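Local coordinates for Lin2891 protein (Listeria innocua, PDB 3DB0), which probably binds FMN as a putative pyridoxamine 5'-phosphate oxidase with the split-barrel fold, at residues L14-V25 against N61-D71; L42-K50 against P111-P120. All coordinates share one frame; numbering follows the deposited sequence. Where two conformers were deposited one is given.

Both contacts are antiparallel strand pairs in the same six-stranded barrel, their centres about 12 Å apart and each about 6 Å from the centre of the chain. Along the sequence the segments alternate: 14-25, 42-50, 61-71, then 111-120. In the sheet, strand 29-40 lies between strands 19-26 and 43-49, and strand 77-86 between strands 113-126 and 63-68, so contact 1 closes the barrel where its first and fourth strands meet and contact 2 joins the third and last. They touch through the interior, Leu14 on Leu44 and Ile118 against Leu22, Val64 and Val66, which gives the barrel one shared apolar core.

Contact 1. Residues L14-V25 against N61-D71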
loop_
_atom_site.group_PDB
_atom_site.type_symbol
_atom_site.label_atom_id
_atom_site.label_comp_id
_atom_site.label_asym_id
_atom_site.label_seq_id
_atom_site.Cartn_x
_atom_site.Cartn_y
_atom_site.Cartn_z
ATOM N N LEU B 14 2.041 -5.126 -11.700
ATOM C CA LEU B 14 1.654 -6.038 -10.605
ATOM C C LEU B 14 2.658 -5.964 -9.454
ATOM O O LEU B 14 2.285 -6.111 -8.309
ATOM C CB LEU B 14 1.552 -7.512 -11.073
ATOM C CG LEU B 14 0.429 -7.835 -12.067
ATOM C CD1 LEU B 14 0.451 -9.281 -12.542
ATOM C CD2 LEU B 14 -0.958 -7.441 -11.429
ATOM N N GLU B 15 3.931 -5.735 -9.754
ATOM C CA GLU B 15 4.920 -5.727 -8.690
ATOM C C GLU B 15 4.795 -4.497 -7.829
ATOM O O GLU B 15 5.075 -4.536 -6.626
ATOM C CB GLU B 15 6.342 -5.857 -9.263
ATOM C CG GLU B 15 6.531 -7.140 -10.055
ATOM C CD GLU B 15 7.829 -7.204 -10.793
ATOM O OE1 GLU B 15 8.442 -6.134 -10.996
ATOM O OE2 GLU B 15 8.217 -8.322 -11.211
ATOM N N GLN B 16 4.292 -3.431 -8.436
ATOM C CA GLN B 16 4.186 -2.151 -7.778
ATOM C C GLN B 16 2.848 -1.856 -7.186
ATOM O O GLN B 16 2.684 -0.836 -6.557
ATOM C CB GLN B 16 4.583 -1.081 -8.773
ATOM C CG GLN B 16 6.008 -1.315 -9.250
ATOM C CD GLN B 16 6.252 -0.801 -10.646
ATOM O OE1 GLN B 16 5.469 -0.003 -11.163
ATOM N NE2 GLN B 16 7.323 -1.282 -11.285
ATOM N N HIS B 17 1.878 -2.755 -7.361
ATOM C CA HIS B 17 0.534 -2.525 -6.807
ATOM C C HIS B 17 -0.057 -3.784 -6.179
ATOM O O HIS B 17 -0.073 -4.843 -6.772
ATOM C CB HIS B 17 -0.443 -2.024 -7.884
ATOM C CG HIS B 17 0.010 -0.782 -8.559
ATOM N ND1 HIS B 17 0.906 -0.788 -9.606
ATOM C CD2 HIS B 17 -0.263 0.513 -8.304
ATOM C CE1 HIS B 17 1.148 0.455 -9.976
ATOM N NE2 HIS B 17 0.456 1.263 -9.198
ATOM N N GLN B 18 -0.570 -3.620 -4.978
ATOM C CA GLN B 18 -1.176 -4.703 -4.263
ATOM C C GLN B 18 -2.662 -4.420 -3.995
ATOM O O GLN B 18 -3.333 -5.246 -3.403
ATOM C CB GLN B 18 -0.479 -4.942 -2.946
ATOM C CG GLN B 18 0.787 -5.779 -3.063
ATOM C CD GLN B 18 1.330 -6.192 -1.687
ATOM O OE1 GLN B 18 0.909 -5.666 -0.654
ATOM N NE2 GLN B 18 2.273 -7.130 -1.680
ATOM N N VAL B 19 -3.143 -3.232 -4.346
ATOM C CA VAL B 19 -4.574 -2.950 -4.203
ATOM C C VAL B 19 -5.185 -2.808 -5.596
ATOM O O VAL B 19 -4.637 -2.144 -6.474
ATOM C CB VAL B 19 -4.868 -1.685 -3.359
ATOM C CG1 VAL B 19 -6.363 -1.391 -3.303
ATOM C CG2 VAL B 19 -4.312 -1.796 -1.961
ATOM N N GLY B 20 -6.323 -3.439 -5.793
ATOM C CA GLY B 20 -7.021 -3.340 -7.048
ATOM C C GLY B 20 -8.490 -3.417 -6.786
ATOM O O GLY B 20 -8.929 -3.542 -5.628
ATOM N N VAL B 21 -9.248 -3.350 -7.867
ATOM C CA VAL B 21 -10.707 -3.452 -7.818
ATOM C C VAL B 21 -11.121 -4.822 -8.384
ATOM O O VAL B 21 -10.764 -5.167 -9.501
ATOM C CB VAL B 21 -11.380 -2.284 -8.664
ATOM C CG1 VAL B 21 -12.891 -2.389 -8.674
ATOM C CG2 VAL B 21 -10.959 -0.887 -8.157
ATOM N N LEU B 22 -11.822 -5.627 -7.595
ATOM C CA LEU B 22 -12.367 -6.858 -8.105
ATOM C C LEU B 22 -13.824 -6.620 -8.458
ATOM O O LEU B 22 -14.568 -6.111 -7.630
ATOM C CB LEU B 22 -12.392 -7.962 -7.039
ATOM C CG LEU B 22 -12.999 -9.253 -7.621
ATOM C CD1 LEU B 22 -12.004 -9.996 -8.569
ATOM C CD2 LEU B 22 -13.419 -10.113 -6.512
ATOM N N THR B 23 -14.233 -6.981 -9.670
ATOM C CA THR B 23 -15.640 -6.908 -10.029
ATOM C C THR B 23 -16.094 -8.324 -10.266
ATOM O O THR B 23 -15.506 -9.052 -11.052
ATOM C CB THR B 23 -15.882 -6.027 -11.272
ATOM O OG1 THR B 23 -15.367 -4.706 -11.018
ATOM C CG2 THR B 23 -17.399 -5.973 -11.627
ATOM N N SER B 24 -17.085 -8.728 -9.475
ATOM C CA SER B 24 -17.723 -10.047 -9.529
ATOM C C SER B 24 -19.217 -9.818 -9.823
ATOM O O SER B 24 -19.696 -8.661 -9.899
ATOM C CB SER B 24 -17.471 -10.846 -8.271
ATOM O OG SER B 24 -17.720 -10.062 -7.102
ATOM N N VAL B 25 -19.928 -10.920 -10.021
ATOM C CA VAL B 25 -21.294 -10.880 -10.453
ATOM C C VAL B 25 -22.148 -11.703 -9.521
ATOM O O VAL B 25 -21.769 -12.809 -9.116
ATOM C CB VAL B 25 -21.420 -11.500 -11.888
ATOM C CG1 VAL B 25 -22.892 -11.644 -12.339
ATOM C CG2 VAL B 25 -20.566 -10.748 -12.887
ATOM N N ASN B 61 -20.273 -17.892 -9.889
ATOM C CA ASN B 61 -19.912 -17.315 -11.210
ATOM C C ASN B 61 -18.415 -16.977 -11.172
ATOM O O ASN B 61 -18.029 -16.046 -10.479
ATOM C CB ASN B 61 -20.771 -16.086 -11.529
ATOM C CG ASN B 61 -20.481 -15.479 -12.905
ATOM O OD1 ASN B 61 -19.427 -15.695 -13.470
ATOM N ND2 ASN B 61 -21.428 -14.723 -13.435
ATOM N N PRO B 62 -17.571 -17.765 -11.883
ATOM C CA PRO B 62 -16.122 -17.584 -11.846
ATOM C C PRO B 62 -15.572 -16.375 -12.634
ATOM O O PRO B 62 -14.399 -16.029 -12.524
ATOM C CB PRO B 62 -15.602 -18.888 -12.453
ATOM C CG PRO B 62 -16.659 -19.222 -13.492
ATOM C CD PRO B 62 -17.961 -18.894 -12.758
ATOM N N HIS B 63 -16.437 -15.714 -13.380
ATOM C CA HIS B 63 -16.007 -14.623 -14.243
ATOM C C HIS B 63 -15.833 -13.338 -13.429
ATOM O O HIS B 63 -16.800 -12.786 -12.856
ATOM C CB HIS B 63 -16.987 -14.377 -15.342
ATOM C CG HIS B 63 -17.373 -15.609 -16.086
ATOM N ND1 HIS B 63 -18.569 -16.263 -15.867
ATOM C CD2 HIS B 63 -16.699 -16.353 -16.986
ATOM C CE1 HIS B 63 -18.636 -17.330 -16.643
ATOM N NE2 HIS B 63 -17.513 -17.413 -17.324
ATOM N N VAL B 64 -14.593 -12.884 -13.414
ATOM C CA VAL B 64 -14.213 -11.668 -12.693
ATOM C C VAL B 64 -13.421 -10.750 -13.583
ATOM O O VAL B 64 -12.822 -11.178 -14.566
ATOM C CB VAL B 64 -13.456 -11.967 -11.395
ATOM C CG1 VAL B 64 -14.351 -12.803 -10.423
ATOM C CG2 VAL B 64 -12.128 -12.709 -11.661
ATOM N N CYS B 65 -13.498 -9.469 -13.263
ATOM C CA CYS B 65 -12.715 -8.477 -13.922
ATOM C C CYS B 65 -11.900 -7.731 -12.846
ATOM O O CYS B 65 -12.484 -7.226 -11.882
ATOM C CB CYS B 65 -13.635 -7.493 -14.658
ATOM S SG CYS B 65 -12.666 -6.176 -15.535
ATOM N N VAL B 66 -10.572 -7.638 -13.009
ATOM C CA VAL B 66 -9.720 -6.853 -12.068
ATOM C C VAL B 66 -9.088 -5.626 -12.744
ATOM O O VAL B 66 -8.603 -5.708 -13.862
ATOM C CB VAL B 66 -8.588 -7.715 -11.468
ATOM C CG1 VAL B 66 -7.730 -6.904 -10.450
ATOM C CG2 VAL B 66 -9.188 -8.938 -10.796
ATOM N N LEU B 67 -9.177 -4.500 -12.064
ATOM C CA LEU B 67 -8.517 -3.282 -12.459
ATOM C C LEU B 67 -7.472 -3.046 -11.382
ATOM O O LEU B 67 -7.767 -3.064 -10.175
ATOM C CB LEU B 67 -9.445 -2.071 -12.519
ATOM C CG LEU B 67 -10.551 -2.065 -13.590
ATOM C CD1 LEU B 67 -11.306 -0.742 -13.516
ATOM C CD2 LEU B 67 -9.882 -2.180 -14.887
ATOM N N ILE B 68 -6.252 -2.850 -11.852
ATOM C CA ILE B 68 -5.120 -2.657 -10.972
ATOM C C ILE B 68 -4.072 -1.806 -11.607
ATOM O O ILE B 68 -3.763 -1.928 -12.782
ATOM C CB ILE B 68 -4.528 -4.036 -10.431
ATOM C CG1 ILE B 68 -3.333 -3.823 -9.448
ATOM C CG2 ILE B 68 -4.065 -4.953 -11.567
ATOM C CD1 ILE B 68 -3.195 -4.951 -8.459
ATOM N N GLY B 69 -3.565 -0.853 -10.816
ATOM C CA GLY B 69 -2.441 -0.032 -11.238
ATOM C C GLY B 69 -2.712 1.442 -11.479
ATOM O O GLY B 69 -1.793 2.197 -11.707
ATOM N N TYR B 70 -3.961 1.857 -11.319
ATOM C CA TYR B 70 -4.356 3.233 -11.549
ATOM C C TYR B 70 -4.005 4.126 -10.327
ATOM O O TYR B 70 -4.691 4.127 -9.316
ATOM C CB TYR B 70 -5.833 3.290 -11.955
ATOM C CG TYR B 70 -6.329 4.664 -12.277
ATOM C CD1 TYR B 70 -6.443 5.090 -13.583
ATOM C CD2 TYR B 70 -6.602 5.579 -11.251
ATOM C CE1 TYR B 70 -6.838 6.373 -13.888
ATOM C CE2 TYR B 70 -7.003 6.875 -11.538
ATOM C CZ TYR B 70 -7.122 7.256 -12.870
ATOM O OH TYR B 70 -7.540 8.520 -13.167
ATOM N N ASP B 71 -2.915 4.875 -10.452
ATOM C CA ASP B 71 -2.395 5.757 -9.391
ATOM C C ASP B 71 -2.874 7.202 -9.563
ATOM O O ASP B 71 -3.215 7.888 -8.598
ATOM C CB ASP B 71 -0.867 5.771 -9.436
ATOM C CG ASP B 71 -0.275 4.435 -9.126
ATOM O OD1 ASP B 71 -0.861 3.761 -8.293
ATOM O OD2 ASP B 71 0.751 4.059 -9.721
HETATM O O HOH W 1 -4.159 -0.281 -8.107
HETATM O O HOH W 2 -12.781 -4.496 -11.593
HETATM O O HOH W 3 -18.253 -13.289 -10.528
#
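Asp71 lies at the edge of the His17 ring: NE2 of His17 gives a hydrogen bond to OD2 of Asp71 (2.9 Å, 165° at the hydrogen), with a weak second one to OD1. OD2 lies in the ring plane, and the N-H comes to its syn side, somewhat out of the carboxylate plane. CA of Gly69 sits over a face of the same ring, 3.6 Å from its centroid, a CH-pi contact. The other ring nitrogen, ND1, bonds Ile13 O. CB of His17 rests on CG1 of Ile68 (3.7 Å), while CG2 of Ile68 meets CD2 of Leu14.

Beyond, strands 19-25 and 63-68 run antiparallel, with paired backbone bonds at Val21-Leu67 and Thr23-Cys65; a water there bonds Val21 O, Thr23 OG1 and Cys65 O. On the barrel-core side, CD1 of Leu22 reaches both CB of Val64 and CG2 of Val66 (3.7 Å each). Where strand pairing stops, one water joins Val19 O to Gly69 N, and another links Val25 N to the carbonyls of Asn61 and His63. ND2 of Asn61 lies on Val25 and bonds the backbone carbonyl of Asp28 of the second subunit. With acceptors at both ring nitrogens, His17 is fixed in rotation beside this barrel seam.

Contact 2. Residues L42-K50 against P111-P120; sequences LTLYTPSGK and PSFVVIKIVP
Tyr45 lies alongside Lys117, both side chains pointing the same way, so that the aliphatic part of the lysine follows the ring: CG of Lys117 is 3.7 Å from CE1 of Tyr45. The methyl CG2 of Thr43 touches the same chain beside the ring, 3.9 Å from its CG. One step along, CG1 of Val115 sits against CD1 of Tyr45 (3.7 Å). Phe113 is paired with Gly49, which has no side chain, and turns its ring back onto the preceding bump, CE1 of Phe113 meeting CB of Pro47 (3.6 Å). Tyr45, Pro47, Phe113 and Val115 thus form a ridged apolar surface that helix 90-100 covers with Ile92, Ile96 and Ile100; Trp97 of that helix and Trp104 of the fourth subunit also meet the Phe113 ring.

The other face turns into the barrel. Here Thr46 and Ile116 stand side by side, CG2 of Thr46 on CB of Ile116 (3.7 Å). With chi1 at -171°, OG1 of Thr46 is anti to the backbone N and bonds the carbonyl of Thr36, which leaves the methyl for the isoleucine. Beside this pairing, CD1 of Ile116 leans onto CB of Ser48 (3.7 Å), whose OG is taken up by Thr55. Leu44 and Ile118 continue this surface, meeting CB to CB.

Between the faces, two-way backbone bonds join Leu44-Ile118, Thr46-Ile116 and Ser48-Val114; Ile118 N to Leu44 O measures 2.7 Å. Lys50 N adds a last bond to Ser112 O (2.9 Å). In the buried middle, the hydroxyls of Thr46 and Ser48 are satisfied by Thr36 and Thr55, outside the pair, while their carbons join the apolar surface; the strands themselves are held by a nearly continuous peptide ladder.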
loop_
_atom_site.group_PDB
_atom_site.type_symbol
_atom_site.label_atom_id
_atom_site.label_comp_id
_atom_site.label_asym_id
_atom_site.label_seq_id
_atom_site.Cartn_x
_atom_site.Cartn_y
_atom_site.Cartn_z
ATOM N N LEU B 42 1.622 -14.133 -13.565
ATOM C CA LEU B 42 0.387 -13.440 -13.946
ATOM C C LEU B 42 -0.846 -13.998 -13.215
ATOM O O LEU B 42 -1.982 -13.522 -13.422
ATOM C CB LEU B 42 0.176 -13.444 -15.456
ATOM C CG LEU B 42 1.279 -12.847 -16.342
ATOM C CD1 LEU B 42 0.737 -12.796 -17.745
ATOM C CD2 LEU B 42 1.745 -11.482 -15.882
ATOM N N THR B 43 -0.624 -14.963 -12.329
ATOM C CA THR B 43 -1.729 -15.467 -11.468
ATOM C C THR B 43 -1.941 -14.560 -10.236
ATOM O O THR B 43 -1.006 -14.209 -9.525
ATOM C CB THR B 43 -1.541 -16.937 -11.063
ATOM O OG1 THR B 43 -1.624 -17.756 -12.238
ATOM C CG2 THR B 43 -2.634 -17.411 -10.092
ATOM N N LEU B 44 -3.187 -14.169 -10.007
ATOM C CA LEU B 44 -3.524 -13.329 -8.873
ATOM C C LEU B 44 -4.209 -14.133 -7.760
ATOM O O LEU B 44 -4.849 -15.184 -7.996
ATOM C CB LEU B 44 -4.432 -12.189 -9.287
ATOM C CG LEU B 44 -3.960 -11.135 -10.294
ATOM C CD1 LEU B 44 -4.997 -10.038 -10.366
ATOM C CD2 LEU B 44 -2.654 -10.509 -9.985
ATOM N N TYR B 45 -3.992 -13.671 -6.539
ATOM C CA TYR B 45 -4.554 -14.299 -5.338
ATOM C C TYR B 45 -5.072 -13.172 -4.470
ATOM O O TYR B 45 -4.474 -12.101 -4.358
ATOM C CB TYR B 45 -3.515 -15.122 -4.556
ATOM C CG TYR B 45 -2.944 -16.321 -5.294
ATOM C CD1 TYR B 45 -3.651 -17.518 -5.383
ATOM C CD2 TYR B 45 -1.684 -16.282 -5.823
ATOM C CE1 TYR B 45 -3.126 -18.627 -6.046
ATOM C CE2 TYR B 45 -1.142 -17.379 -6.478
ATOM C CZ TYR B 45 -1.870 -18.543 -6.592
ATOM O OH TYR B 45 -1.360 -19.600 -7.272
ATOM N N THR B 46 -6.272 -13.348 -3.952
ATOM C CA THR B 46 -6.785 -12.373 -3.033
ATOM C C THR B 46 -7.464 -13.137 -1.846
ATOM O O THR B 46 -8.219 -14.128 -2.061
ATOM C CB THR B 46 -7.730 -11.359 -3.763
ATOM O OG1 THR B 46 -8.058 -10.302 -2.878
ATOM C CG2 THR B 46 -9.002 -12.031 -4.238
ATOM N N PRO B 47 -7.223 -12.658 -0.606
ATOM C CA PRO B 47 -7.784 -13.258 0.606
ATOM C C PRO B 47 -9.256 -13.066 0.755
ATOM O O PRO B 47 -9.836 -12.093 0.276
ATOM C CB PRO B 47 -7.009 -12.580 1.758
ATOM C CG PRO B 47 -6.404 -11.378 1.167
ATOM C CD PRO B 47 -6.400 -11.474 -0.319
ATOM N N SER B 48 -9.890 -14.034 1.403
ATOM C CA SER B 48 -11.324 -13.905 1.660
ATOM C C SER B 48 -11.729 -14.794 2.834
ATOM O O SER B 48 -10.885 -15.461 3.422
ATOM C CB SER B 48 -12.096 -14.218 0.393
ATOM O OG SER B 48 -13.465 -13.917 0.544
ATOM N N GLY B 49 -13.000 -14.758 3.212
ATOM C CA GLY B 49 -13.535 -15.610 4.264
ATOM C C GLY B 49 -14.538 -16.546 3.621
ATOM O O GLY B 49 -15.169 -16.195 2.626
ATOM N N LYS B 50 -14.690 -17.737 4.189
ATOM C CA LYS B 50 -15.599 -18.758 3.639
ATOM C C LYS B 50 -17.020 -18.288 3.468
ATOM O O LYS B 50 -17.750 -18.747 2.566
ATOM C CB LYS B 50 -15.708 -19.990 4.546
ATOM C CG LYS B 50 -14.566 -20.943 4.503
ATOM C CD LYS B 50 -14.783 -22.075 5.485
ATOM C CE LYS B 50 -13.464 -22.769 5.720
ATOM N NZ LYS B 50 -13.596 -23.831 6.734
ATOM N N PRO B 111 -9.677 -20.719 10.543
ATOM C CA PRO B 111 -10.419 -21.743 9.800
ATOM C C PRO B 111 -11.318 -21.164 8.703
ATOM O O PRO B 111 -11.650 -21.832 7.739
ATOM C CB PRO B 111 -11.256 -22.411 10.893
ATOM C CG PRO B 111 -11.541 -21.325 11.863
ATOM C CD PRO B 111 -10.292 -20.426 11.851
ATOM N N SER B 112 -11.657 -19.905 8.829
ATOM C CA SER B 112 -12.569 -19.315 7.887
ATOM C C SER B 112 -11.796 -18.674 6.732
ATOM O O SER B 112 -12.383 -18.241 5.795
ATOM C CB SER B 112 -13.455 -18.292 8.572
ATOM O OG SER B 112 -12.724 -17.121 8.856
ATOM N N PHE B 113 -10.469 -18.696 6.802
ATOM C CA PHE B 113 -9.606 -18.098 5.783
ATOM C C PHE B 113 -9.620 -18.902 4.466
ATOM O O PHE B 113 -9.528 -20.123 4.423
ATOM C CB PHE B 113 -8.181 -17.911 6.281
ATOM C CG PHE B 113 -7.289 -17.151 5.313
ATOM C CD1 PHE B 113 -7.416 -15.804 5.174
ATOM C CD2 PHE B 113 -6.317 -17.794 4.589
ATOM C CE1 PHE B 113 -6.593 -15.096 4.306
ATOM C CE2 PHE B 113 -5.484 -17.119 3.755
ATOM C CZ PHE B 113 -5.607 -15.759 3.607
ATOM N N VAL B 114 -9.755 -18.170 3.378
ATOM C CA VAL B 114 -9.753 -18.779 2.066
ATOM C C VAL B 114 -9.018 -17.846 1.144
ATOM O O VAL B 114 -8.776 -16.676 1.469
ATOM C CB VAL B 114 -11.169 -19.043 1.537
ATOM C CG1 VAL B 114 -11.905 -19.981 2.473
ATOM C CG2 VAL B 114 -11.921 -17.723 1.326
ATOM N N VAL B 115 -8.628 -18.402 0.007
ATOM C CA VAL B 115 -7.904 -17.660 -0.990
ATOM C C VAL B 115 -8.611 -17.816 -2.339
ATOM O O VAL B 115 -8.959 -18.937 -2.740
ATOM C CB VAL B 115 -6.420 -18.108 -1.069
ATOM C CG1 VAL B 115 -5.660 -17.457 -2.316
ATOM C CG2 VAL B 115 -5.674 -17.839 0.293
ATOM N N ILE B 116 -8.895 -16.667 -2.944
ATOM C CA ILE B 116 -9.411 -16.571 -4.291
ATOM C C ILE B 116 -8.254 -16.464 -5.259
ATOM O O ILE B 116 -7.436 -15.523 -5.239
ATOM C CB ILE B 116 -10.400 -15.416 -4.480
ATOM C CG1 ILE B 116 -11.550 -15.599 -3.484
ATOM C CG2 ILE B 116 -10.905 -15.398 -5.963
ATOM C CD1 ILE B 116 -12.476 -14.384 -3.263
ATOM N N LYS B 117 -8.191 -17.480 -6.116
ATOM C CA LYS B 117 -7.173 -17.575 -7.155
ATOM C C LYS B 117 -7.784 -17.040 -8.404
ATOM O O LYS B 117 -8.923 -17.379 -8.733
ATOM C CB LYS B 117 -6.765 -19.032 -7.387
ATOM C CG LYS B 117 -5.741 -19.239 -8.527
ATOM C CD LYS B 117 -5.602 -20.743 -8.919
ATOM C CE LYS B 117 -4.406 -20.921 -9.776
ATOM N NZ LYS B 117 -4.179 -22.341 -10.208
ATOM N N ILE B 118 -7.061 -16.174 -9.093
ATOM C CA ILE B 118 -7.570 -15.652 -10.361
ATOM C C ILE B 118 -6.607 -15.952 -11.483
ATOM O O ILE B 118 -5.466 -15.444 -11.512
ATOM C CB ILE B 118 -7.879 -14.138 -10.301
ATOM C CG1 ILE B 118 -8.926 -13.862 -9.211
ATOM C CG2 ILE B 118 -8.304 -13.611 -11.680
ATOM C CD1 ILE B 118 -8.901 -12.484 -8.681
ATOM N N VAL B 119 -7.106 -16.739 -12.437
ATOM C CA VAL B 119 -6.369 -17.112 -13.645
ATOM C C VAL B 119 -6.761 -16.173 -14.786
ATOM O O VAL B 119 -7.887 -16.160 -15.255
ATOM C CB VAL B 119 -6.560 -18.643 -14.021
ATOM C CG1 VAL B 119 -5.881 -19.001 -15.369
ATOM C CG2 VAL B 119 -6.007 -19.509 -12.924
ATOM N N PRO B 120 -5.831 -15.350 -15.254
ATOM C CA PRO B 120 -6.202 -14.402 -16.308
ATOM C C PRO B 120 -6.468 -15.020 -17.654
ATOM O O PRO B 120 -5.758 -15.922 -18.049
ATOM C CB PRO B 120 -4.938 -13.546 -16.440
ATOM C CG PRO B 120 -4.209 -13.739 -15.140
ATOM C CD PRO B 120 -4.433 -15.162 -14.838
#